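Local coordinates for protein thiosulfate reductase (Thermus thermophilus, PDB 2VPZ) that carries a molybdenum centre with two MGD cofactors and a [4Fe-4S] cluster, and probably works as an oxidoreductase that reduces sulfur compounds such as thiosulfate or polysulfide, at residues D236-T241 / C692-H697; A246-P251 / I312-R317; W300-K303 / P308-V311. All coordinates share one frame; numbering follows the deposited sequence.

Interaction 1 of 3, residues D236-T241 / C692-H697. With MGD (2-amino-5,6-dimercapto-7-methyl-3,7,8a,9-tetrahydro-8-oxa-1,3,9,10-tetraaza-anthracen-4-one guanosine dinucleotide), chain I.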
loop_
_atom_site.group_PDB
_atom_site.type_symbol
_atom_site.label_atom_id
_atom_site.label_comp_id
_atom_site.label_asym_id
_atom_site.label_seq_id
_atom_site.Cartn_x
_atom_site.Cartn_y
_atom_site.Cartn_z
ATOM N N ASP A 236 22.527 13.140 15.445
ATOM C CA ASP A 236 23.130 11.926 16.023
ATOM C C ASP A 236 23.993 11.248 14.921
ATOM O O ASP A 236 23.598 11.233 13.758
ATOM C CB ASP A 236 21.930 10.978 16.406
ATOM C CG ASP A 236 22.298 9.863 17.432
ATOM O OD1 ASP A 236 23.379 9.242 17.327
ATOM O OD2 ASP A 236 21.438 9.571 18.327
ATOM N N PRO A 237 25.193 10.712 15.272
ATOM C CA PRO A 237 25.968 10.040 14.210
ATOM C C PRO A 237 25.318 8.675 13.835
ATOM O O PRO A 237 25.761 8.002 12.903
ATOM C CB PRO A 237 27.373 9.879 14.808
ATOM C CG PRO A 237 27.156 9.919 16.310
ATOM C CD PRO A 237 26.003 10.899 16.485
ATOM N N ARG A 238 24.260 8.302 14.571
ATOM C CA ARG A 238 23.552 7.007 14.383
ATOM C C ARG A 238 22.038 7.208 14.049
ATOM O O ARG A 238 21.372 8.025 14.691
ATOM C CB ARG A 238 23.685 6.141 15.664
ATOM C CG ARG A 238 23.502 4.599 15.493
ATOM C CD ARG A 238 23.342 3.882 16.856
ATOM N NE ARG A 238 22.531 4.655 17.795
ATOM C CZ ARG A 238 21.298 4.330 18.207
ATOM N NH1 ARG A 238 20.722 3.223 17.759
ATOM N NH2 ARG A 238 20.632 5.115 19.059
ATOM N N PHE A 239 21.505 6.486 13.053
ATOM C CA PHE A 239 20.073 6.558 12.665
ATOM C C PHE A 239 19.255 5.714 13.666
ATOM O O PHE A 239 18.879 4.561 13.376
ATOM C CB PHE A 239 19.787 6.052 11.227
ATOM C CG PHE A 239 18.369 6.397 10.701
ATOM C CD1 PHE A 239 18.095 7.663 10.179
ATOM C CD2 PHE A 239 17.343 5.446 10.679
ATOM C CE1 PHE A 239 16.830 8.003 9.658
ATOM C CE2 PHE A 239 16.046 5.759 10.158
ATOM C CZ PHE A 239 15.808 7.048 9.657
ATOM N N SER A 240 18.968 6.307 14.824
ATOM C CA SER A 240 18.219 5.691 15.935
ATOM C C SER A 240 16.697 5.539 15.727
ATOM O O SER A 240 16.165 5.831 14.638
ATOM C CB SER A 240 18.426 6.486 17.232
ATOM O OG SER A 240 17.598 7.652 17.284
ATOM N N THR A 241 15.997 5.104 16.773
ATOM C CA THR A 241 14.548 4.935 16.732
ATOM C C THR A 241 13.873 6.306 16.574
ATOM O O THR A 241 12.971 6.471 15.730
ATOM C CB THR A 241 13.959 4.230 18.007
ATOM O OG1 THR A 241 14.445 2.893 18.119
ATOM C CG2 THR A 241 12.407 4.239 17.937
ATOM N N CYS A 692 32.338 5.173 13.306
ATOM C CA CYS A 692 31.819 4.613 14.517
ATOM C C CYS A 692 31.363 3.219 14.525
ATOM O O CYS A 692 31.178 2.587 13.486
ATOM C CB CYS A 692 30.637 5.489 14.996
ATOM S SG CYS A 692 30.909 7.240 15.243
ATOM N N VAL A 693 31.090 2.807 15.751
ATOM C CA VAL A 693 30.592 1.501 16.114
ATOM C C VAL A 693 29.734 1.764 17.400
ATOM O O VAL A 693 30.001 2.690 18.178
ATOM C CB VAL A 693 31.844 0.524 16.314
ATOM C CG1 VAL A 693 31.853 -0.120 17.674
ATOM C CG2 VAL A 693 31.858 -0.533 15.182
ATOM N N TYR A 694 28.676 0.990 17.584
ATOM C CA TYR A 694 27.726 1.166 18.691
ATOM C C TYR A 694 27.317 -0.181 19.362
ATOM O O TYR A 694 27.165 -1.181 18.655
ATOM C CB TYR A 694 26.455 1.871 18.128
ATOM C CG TYR A 694 25.250 1.977 19.069
ATOM C CD1 TYR A 694 25.118 3.046 19.954
ATOM C CD2 TYR A 694 24.261 0.975 19.097
ATOM C CE1 TYR A 694 24.037 3.137 20.863
ATOM C CE2 TYR A 694 23.170 1.047 20.002
ATOM C CZ TYR A 694 23.067 2.138 20.887
ATOM O OH TYR A 694 22.018 2.238 21.781
ATOM N N ILE A 695 27.206 -0.228 20.692
ATOM C CA ILE A 695 26.726 -1.422 21.423
ATOM C C ILE A 695 25.860 -0.959 22.610
ATOM O O ILE A 695 26.075 0.136 23.140
ATOM C CB ILE A 695 27.884 -2.352 21.998
ATOM C CG1 ILE A 695 28.742 -1.597 23.004
ATOM C CG2 ILE A 695 28.701 -2.971 20.830
ATOM C CD1 ILE A 695 29.708 -2.487 23.856
ATOM N N VAL A 696 24.852 -1.737 23.001
ATOM C CA VAL A 696 24.025 -1.379 24.156
ATOM C C VAL A 696 24.822 -1.675 25.455
ATOM O O VAL A 696 25.434 -2.746 25.568
ATOM C CB VAL A 696 22.665 -2.165 24.159
ATOM C CG1 VAL A 696 21.987 -2.095 25.563
ATOM C CG2 VAL A 696 21.718 -1.603 23.059
ATOM N N HIS A 697 24.816 -0.721 26.407
ATOM C CA HIS A 697 25.492 -0.817 27.747
ATOM C C HIS A 697 24.851 -1.844 28.704
ATOM O O HIS A 697 23.636 -2.001 28.720
ATOM C CB HIS A 697 25.503 0.553 28.522
ATOM C CG HIS A 697 25.768 0.479 29.984
ATOM N ND1 HIS A 697 26.950 0.018 30.486
ATOM C CD2 HIS A 697 24.976 0.695 31.041
ATOM C CE1 HIS A 697 26.877 -0.068 31.792
ATOM N NE2 HIS A 697 25.679 0.343 32.160
HETATM P PB MGD I . 22.204 10.145 24.956
HETATM O O1B MGD I . 23.583 9.819 25.374
HETATM O O2B MGD I . 21.809 11.515 24.726
HETATM O O3B MGD I . 21.452 9.381 26.143
HETATM O O3A MGD I . 19.775 8.003 27.472
HETATM P PA MGD I . 19.986 9.403 26.777
HETATM O O1A MGD I . 19.821 10.340 27.880
HETATM O O2A MGD I . 18.973 9.566 25.746
HETATM O "O5'" MGD I . 21.843 9.367 23.656
HETATM C "C5'" MGD I . 22.342 8.118 23.170
HETATM C "C4'" MGD I . 22.487 8.461 21.697
HETATM O "O4'" MGD I . 23.557 9.392 21.717
HETATM C "C3'" MGD I . 22.948 7.344 20.723
HETATM O "O3'" MGD I . 22.105 7.297 19.543
HETATM C "C2'" MGD I . 24.380 7.746 20.289
HETATM O "O2'" MGD I . 24.480 7.640 18.874
HETATM C "C1'" MGD I . 24.375 9.232 20.544
HETATM N N9 MGD I . 25.649 9.994 20.429
HETATM C C8 MGD I . 26.908 9.530 20.708
HETATM N N7 MGD I . 27.855 10.486 20.488
HETATM C C5 MGD I . 27.194 11.582 20.035
HETATM C C6 MGD I . 27.593 12.913 19.533
HETATM O O6 MGD I . 28.793 13.203 19.592
HETATM N N1 MGD I . 26.652 13.767 19.133
HETATM C C2 MGD I . 25.336 13.425 19.094
HETATM N N2 MGD I . 24.397 14.341 18.665
HETATM N N3 MGD I . 24.885 12.208 19.531
HETATM C C4 MGD I . 25.744 11.264 20.003
HETATM C C10 MGD I . 20.246 7.530 28.716
HETATM C C11 MGD I . 19.096 7.720 29.652
HETATM O O11 MGD I . 18.062 6.797 29.278
HETATM C C12 MGD I . 19.499 7.735 31.149
HETATM S S12 MGD I . 20.730 8.728 31.725
HETATM C C13 MGD I . 18.877 6.954 32.104
HETATM S S13 MGD I . 19.284 7.107 33.751
HETATM C C14 MGD I . 17.801 5.972 31.717
HETATM N N15 MGD I . 18.181 4.609 31.676
HETATM C C16 MGD I . 17.501 3.700 30.905
HETATM C C17 MGD I . 17.802 2.226 30.834
HETATM O O17 MGD I . 18.708 1.743 31.568
HETATM N N18 MGD I . 17.029 1.411 30.039
HETATM C C19 MGD I . 16.074 1.984 29.262
HETATM N N19 MGD I . 15.414 1.179 28.452
HETATM N N20 MGD I . 15.741 3.317 29.210
HETATM C C21 MGD I . 16.406 4.171 30.048
HETATM N N22 MGD I . 16.177 5.474 30.061
HETATM C C23 MGD I . 17.165 6.436 30.422
#

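Interaction 2 of 3, residues A246-P251 / I312-R317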
loop_
_atom_site.group_PDB
_atom_site.type_symbol
_atom_site.label_atom_id
_atom_site.label_comp_id
_atom_site.label_asym_id
_atom_site.label_seq_id
_atom_site.Cartn_x
_atom_site.Cartn_y
_atom_site.Cartn_z
ATOM N N ALA A 246 11.645 11.132 12.524
ATOM C CA ALA A 246 12.007 12.518 12.229
ATOM C C ALA A 246 11.832 13.061 10.808
ATOM O O ALA A 246 11.935 12.321 9.830
ATOM C CB ALA A 246 13.487 12.754 12.694
ATOM N N HIS A 247 11.559 14.360 10.709
ATOM C CA HIS A 247 11.392 15.046 9.440
ATOM C C HIS A 247 12.809 15.292 8.883
ATOM O O HIS A 247 13.021 15.119 7.697
ATOM C CB HIS A 247 10.478 16.239 9.717
ATOM C CG HIS A 247 9.229 15.893 10.438
ATOM N ND1 HIS A 247 8.075 15.535 9.804
ATOM C CD2 HIS A 247 9.016 15.665 11.733
ATOM C CE1 HIS A 247 7.199 15.095 10.682
ATOM N NE2 HIS A 247 7.754 15.166 11.875
ATOM N N ARG A 248 13.772 15.578 9.751
ATOM C CA ARG A 248 15.175 15.707 9.330
ATOM C C ARG A 248 16.178 14.890 10.196
ATOM O O ARG A 248 16.070 14.890 11.422
ATOM C CB ARG A 248 15.643 17.171 9.349
ATOM C CG ARG A 248 14.683 18.171 8.730
ATOM C CD ARG A 248 15.164 19.631 8.877
ATOM N NE ARG A 248 16.068 20.032 7.801
ATOM C CZ ARG A 248 15.797 20.920 6.842
ATOM N NH1 ARG A 248 14.627 21.533 6.814
ATOM N NH2 ARG A 248 16.691 21.176 5.886
ATOM N N TRP A 249 17.115 14.165 9.575
ATOM C CA TRP A 249 18.176 13.481 10.330
ATOM C C TRP A 249 19.512 14.192 9.989
ATOM O O TRP A 249 19.889 14.211 8.825
ATOM C CB TRP A 249 18.336 11.975 9.982
ATOM C CG TRP A 249 19.587 11.267 10.646
ATOM C CD1 TRP A 249 20.091 11.478 11.913
ATOM C CD2 TRP A 249 20.426 10.232 10.061
ATOM N NE1 TRP A 249 21.180 10.652 12.135
ATOM C CE2 TRP A 249 21.410 9.887 11.021
ATOM C CE3 TRP A 249 20.441 9.575 8.816
ATOM C CZ2 TRP A 249 22.400 8.904 10.778
ATOM C CZ3 TRP A 249 21.430 8.590 8.561
ATOM C CH2 TRP A 249 22.400 8.276 9.549
ATOM N N LEU A 250 20.201 14.813 10.955
ATOM C CA LEU A 250 21.524 15.414 10.664
ATOM C C LEU A 250 22.633 14.408 11.161
ATOM O O LEU A 250 22.921 14.354 12.375
ATOM C CB LEU A 250 21.713 16.822 11.312
ATOM C CG LEU A 250 20.570 17.863 11.405
ATOM C CD1 LEU A 250 21.107 19.307 11.660
ATOM C CD2 LEU A 250 19.723 17.847 10.125
ATOM N N PRO A 251 23.250 13.578 10.247
ATOM C CA PRO A 251 24.301 12.635 10.681
ATOM C C PRO A 251 25.654 13.290 11.038
ATOM O O PRO A 251 26.651 13.113 10.320
ATOM C CB PRO A 251 24.443 11.620 9.543
ATOM C CG PRO A 251 23.650 12.170 8.366
ATOM C CD PRO A 251 22.939 13.453 8.820
ATOM N N ILE A 312 22.262 23.855 7.971
ATOM C CA ILE A 312 22.435 24.562 9.265
ATOM C C ILE A 312 21.566 25.844 9.399
ATOM O O ILE A 312 20.967 26.107 10.453
ATOM C CB ILE A 312 23.942 24.884 9.565
ATOM C CG1 ILE A 312 24.739 23.568 9.580
ATOM C CG2 ILE A 312 24.046 25.730 10.872
ATOM C CD1 ILE A 312 26.236 23.633 9.898
ATOM N N ARG A 313 21.498 26.606 8.311
ATOM C CA ARG A 313 20.680 27.819 8.167
ATOM C C ARG A 313 19.166 27.548 8.223
ATOM O O ARG A 313 18.435 28.177 9.004
ATOM C CB ARG A 313 20.976 28.520 6.848
ATOM C CG ARG A 313 21.873 29.675 7.027
ATOM C CD ARG A 313 22.015 30.577 5.841
ATOM N NE ARG A 313 23.330 31.151 6.000
ATOM C CZ ARG A 313 24.424 30.680 5.430
ATOM N NH1 ARG A 313 24.352 29.635 4.616
ATOM N NH2 ARG A 313 25.601 31.196 5.757
ATOM N N GLU A 314 18.708 26.645 7.360
ATOM C CA GLU A 314 17.301 26.225 7.282
ATOM C C GLU A 314 16.782 25.751 8.654
ATOM O O GLU A 314 15.689 26.150 9.074
ATOM C CB GLU A 314 17.116 25.108 6.240
ATOM C CG GLU A 314 16.699 25.553 4.829
ATOM C CD GLU A 314 16.856 24.463 3.733
ATOM O OE1 GLU A 314 16.527 23.273 3.980
ATOM O OE2 GLU A 314 17.298 24.827 2.617
ATOM N N VAL A 315 17.532 24.909 9.356
ATOM C CA VAL A 315 17.076 24.467 10.672
ATOM C C VAL A 315 16.901 25.641 11.663
ATOM O O VAL A 315 15.897 25.677 12.364
ATOM C CB VAL A 315 17.997 23.333 11.270
ATOM C CG1 VAL A 315 17.573 22.983 12.732
ATOM C CG2 VAL A 315 17.894 22.095 10.385
ATOM N N ALA A 316 17.810 26.612 11.727
ATOM C CA ALA A 316 17.604 27.744 12.648
ATOM C C ALA A 316 16.415 28.650 12.253
ATOM O O ALA A 316 15.726 29.183 13.129
ATOM C CB ALA A 316 18.879 28.605 12.778
ATOM N N ARG A 317 16.170 28.820 10.953
ATOM C CA ARG A 317 15.055 29.642 10.450
ATOM C C ARG A 317 13.707 29.035 10.801
ATOM O O ARG A 317 12.810 29.726 11.302
ATOM C CB ARG A 317 15.129 29.841 8.941
ATOM C CG ARG A 317 16.141 30.873 8.510
ATOM C CD ARG A 317 16.509 30.670 7.049
ATOM N NE ARG A 317 17.604 31.506 6.569
ATOM C CZ ARG A 317 18.130 31.451 5.351
ATOM N NH1 ARG A 317 17.663 30.588 4.459
ATOM N NH2 ARG A 317 19.125 32.269 5.016
#

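Interaction 3 of 3, residues W300-K303 / P308-V311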
loop_
_atom_site.group_PDB
_atom_site.type_symbol
_atom_site.label_atom_id
_atom_site.label_comp_id
_atom_site.label_asym_id
_atom_site.label_seq_id
_atom_site.Cartn_x
_atom_site.Cartn_y
_atom_site.Cartn_z
ATOM N N TRP A 300 31.766 28.075 8.685
ATOM C CA TRP A 300 32.807 27.641 9.649
ATOM C C TRP A 300 32.359 26.274 10.282
ATOM O O TRP A 300 33.182 25.360 10.443
ATOM C CB TRP A 300 32.995 28.698 10.761
ATOM C CG TRP A 300 33.729 28.187 12.020
ATOM C CD1 TRP A 300 35.081 28.103 12.214
ATOM C CD2 TRP A 300 33.123 27.689 13.237
ATOM N NE1 TRP A 300 35.348 27.590 13.467
ATOM C CE2 TRP A 300 34.170 27.335 14.118
ATOM C CE3 TRP A 300 31.794 27.525 13.667
ATOM C CZ2 TRP A 300 33.932 26.800 15.414
ATOM C CZ3 TRP A 300 31.549 26.990 14.962
ATOM C CH2 TRP A 300 32.624 26.645 15.815
ATOM N N ALA A 301 31.065 26.146 10.612
ATOM C CA ALA A 301 30.450 24.937 11.207
ATOM C C ALA A 301 30.460 23.694 10.302
ATOM O O ALA A 301 30.852 22.608 10.723
ATOM C CB ALA A 301 28.977 25.233 11.659
ATOM N N GLU A 302 30.031 23.859 9.062
ATOM C CA GLU A 302 29.979 22.775 8.065
ATOM C C GLU A 302 31.310 22.020 7.830
ATOM O O GLU A 302 31.357 20.863 7.385
ATOM C CB GLU A 302 29.494 23.338 6.715
ATOM C CG GLU A 302 30.274 22.847 5.495
ATOM C CD GLU A 302 29.543 23.064 4.175
ATOM O OE1 GLU A 302 29.336 22.061 3.462
ATOM O OE2 GLU A 302 29.187 24.223 3.860
ATOM N N LYS A 303 32.380 22.725 8.137
ATOM C CA LYS A 303 33.763 22.311 7.973
ATOM C C LYS A 303 34.179 21.270 9.037
ATOM O O LYS A 303 34.902 20.309 8.740
ATOM C CB LYS A 303 34.580 23.606 8.013
ATOM C CG LYS A 303 36.044 23.594 7.670
ATOM C CD LYS A 303 36.695 24.890 8.218
ATOM C CE LYS A 303 38.184 24.704 8.572
ATOM N NZ LYS A 303 38.893 23.806 7.597
ATOM N N PRO A 308 25.898 20.111 5.729
ATOM C CA PRO A 308 25.966 21.251 4.786
ATOM C C PRO A 308 25.534 22.628 5.387
ATOM O O PRO A 308 24.656 22.676 6.254
ATOM C CB PRO A 308 25.071 20.819 3.608
ATOM C CG PRO A 308 24.941 19.291 3.746
ATOM C CD PRO A 308 24.963 19.077 5.258
ATOM N N ALA A 309 26.133 23.737 4.943
ATOM C CA ALA A 309 25.775 25.063 5.477
ATOM C C ALA A 309 24.300 25.505 5.271
ATOM O O ALA A 309 23.760 26.222 6.118
ATOM C CB ALA A 309 26.744 26.148 4.937
ATOM N N GLN A 310 23.661 25.083 4.171
ATOM C CA GLN A 310 22.241 25.411 3.857
ATOM C C GLN A 310 21.336 24.760 4.925
ATOM O O GLN A 310 20.450 25.420 5.511
ATOM C CB GLN A 310 21.841 24.956 2.434
ATOM C CG GLN A 310 20.366 25.262 1.998
ATOM C CD GLN A 310 20.015 26.762 1.846
ATOM O OE1 GLN A 310 20.139 27.550 2.798
ATOM N NE2 GLN A 310 19.561 27.153 0.643
ATOM N N VAL A 311 21.576 23.475 5.179
ATOM C CA VAL A 311 20.868 22.729 6.214
ATOM C C VAL A 311 21.048 23.452 7.578
ATOM O O VAL A 311 20.056 23.680 8.263
ATOM C CB VAL A 311 21.385 21.254 6.295
ATOM C CG1 VAL A 311 20.736 20.509 7.489
ATOM C CG2 VAL A 311 21.085 20.537 4.981
#

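Interaction 1 of 3, residues D236-T241 / C692-H697
P237 and R238 meet C692 and Y694 beneath the guanosine of an MGD cofactor, where the loop after strand 231-235 of a parallel, Rossmann-like sheet approaches strand 692-696 of the dinucleotide-binding region. D236, the first residue beyond that strand, turns its carboxylate to the ribose, as an acid does at this place in many dinucleotide-binding folds. OD2 accepts from MGD O3' at 2.7 Å, and OD1 accepts from O2', at a modelled distance so short that its exact length is doubtful. OD1 also takes R238 N, which comes from above the carboxylate plane; this is an Asx turn, which ties the acid to the backbone of the loop. P237 follows, its ring lying by the guanine, with CD 3.5 Å from MGD N3, while CB faces C692 SG at 4.4 Å in a loose apolar contact. R238 has CG anti to its amide nitrogen (chi1 -157°) and a bend at chi3 (39°) that lays the guanidinium flat on Y694. The planes differ by 10° and the centres are 4.1 Å apart, a stack that is also a cation-pi pair. An arginine suits this buried site because its flat face can lie on a ring while its edge still donates: NH2 gives MGD O3' a 2.7 Å bond, joined by a weak one from NE, and NH1 forms a salt bridge with E212. O3' is thus gripped by both D236 and R238. W650 meets the Y694 ring edge-to-face and makes a further cation-pi contact with R238. Beside the stack, R238 CD packs over the tyrosine face as a CH-pi contact, 3.5 Å from Y694 CG.

Interaction 2 of 3, residues A246-P251 / I312-R317
R248 and L250 reach from strand 248-250, the outermost strand, within this chain, of the parallel Rossmann-like sheet, to E314 and V315 on helix 309-320. The axes of strand 248-250 and of the helical segment 312-317 approach to 11.6 Å, at 131° between their N-to-C directions. Both strand residues lie on the same side of the strand, so one polar and one apolar side chain face the helix together. R248 sets CG beside its own amide nitrogen, runs straight through chi2, then bends at chi3 (86°), and this bend carries the guanidinium across the end of E314. NH2 donates in the guanidinium plane to E314 OE1, 2.8 Å away and nearly straight, as part of a salt bridge. E314, extended beyond CG, reaches out to meet it. The oxygen is met on its anti side, somewhat out of the carboxylate plane, and with the two flat groups turned 67° apart the bridge is a one-oxygen contact rather than a paired one. NH1 serves a second acid, E318, one turn further along the helix. V315 places CG1 anti to the amide nitrogen, leaving CG2 directed at the strand, over a face of the guanidinium; a branched residue suits a spot where one methyl lies against both the arginine's CD and NE and the leucine. With an alanine at R248, the carboxylates of E314 and E318 would probably lose their positive mate, and the V315 methyl its cover. L250 and V315 are buried; L250 also packs on I307 and V315 on W264. Their methyls touch loosely, L250 CD1 lying 4.4 Å from V315 CG2, the same methyl that sits 3.8 Å from R248 NE.

Interaction 3 of 3, residues W300-K303 / P308-V311
E302 swings its carboxylate across the start of the next helix, over the backbone of P308 and A309. The two helices, 298-305 and 309-320, follow one another with only a short turn between them, and the acid bridges that turn. Its chi1 of 136° lies away from any staggered position, while the chain beyond CG is extended, and together these bring the carboxylate to the first amide of the new helix. The two oxygens are placed differently. OE2 sits 3.3 Å from A309 N and accepts a weak, bent hydrogen bond from it, with an N-H...O angle of 140°. OE1 lies 3.7 Å from P308 CA and makes a plain van der Waals contact there. OE2 also closes on the A309 methyl, CB being 3.3 Å away, a close approach; alanine's small methyl suits a place this near to a carboxylate oxygen. P308 occupies the N-cap position. Proline is well tolerated at the start of a helix, where no backbone N-H is needed for the helical pattern, but its ring offers no oxygen to cap the first amides, and its CB points away from the 300-303 segment. The weak bond from A309 N to the glutamate may partly compensate, and the negative charge would be expected to interact well with the positive end of the helix dipole. The polar contact lies toward the partly exposed side. A309, which is buried, packs back on P298 and E299 of helix 298-305, while W300 and A301 lie against A259, L262 and A263 of helix 257-270; I312, further along helix 309-320, packs on L260 of that same helix 257-270.

Burial falls from interaction 1, deep against the cofactor, through interaction 2 to the mostly peripheral interaction 3. The first spends its arginine on an aromatic ring and a ribose, the second on partly exposed acids beside an apolar core, and the third offers a lone acid to a helix start. Interactions 2 and 3 share helix 309-320: its start receives the acid, its next turns face the sheet, and I312 CD1 rests 3.6 Å from A301 CB. Interactions 1 and 2 take neighbouring parts of the same parallel sheet, the loop after strand 231-235 and strand 248-250, and meet where W249 NE1 approaches D236 O, probably as a hydrogen bond. Interactions 1 and 3 do not touch.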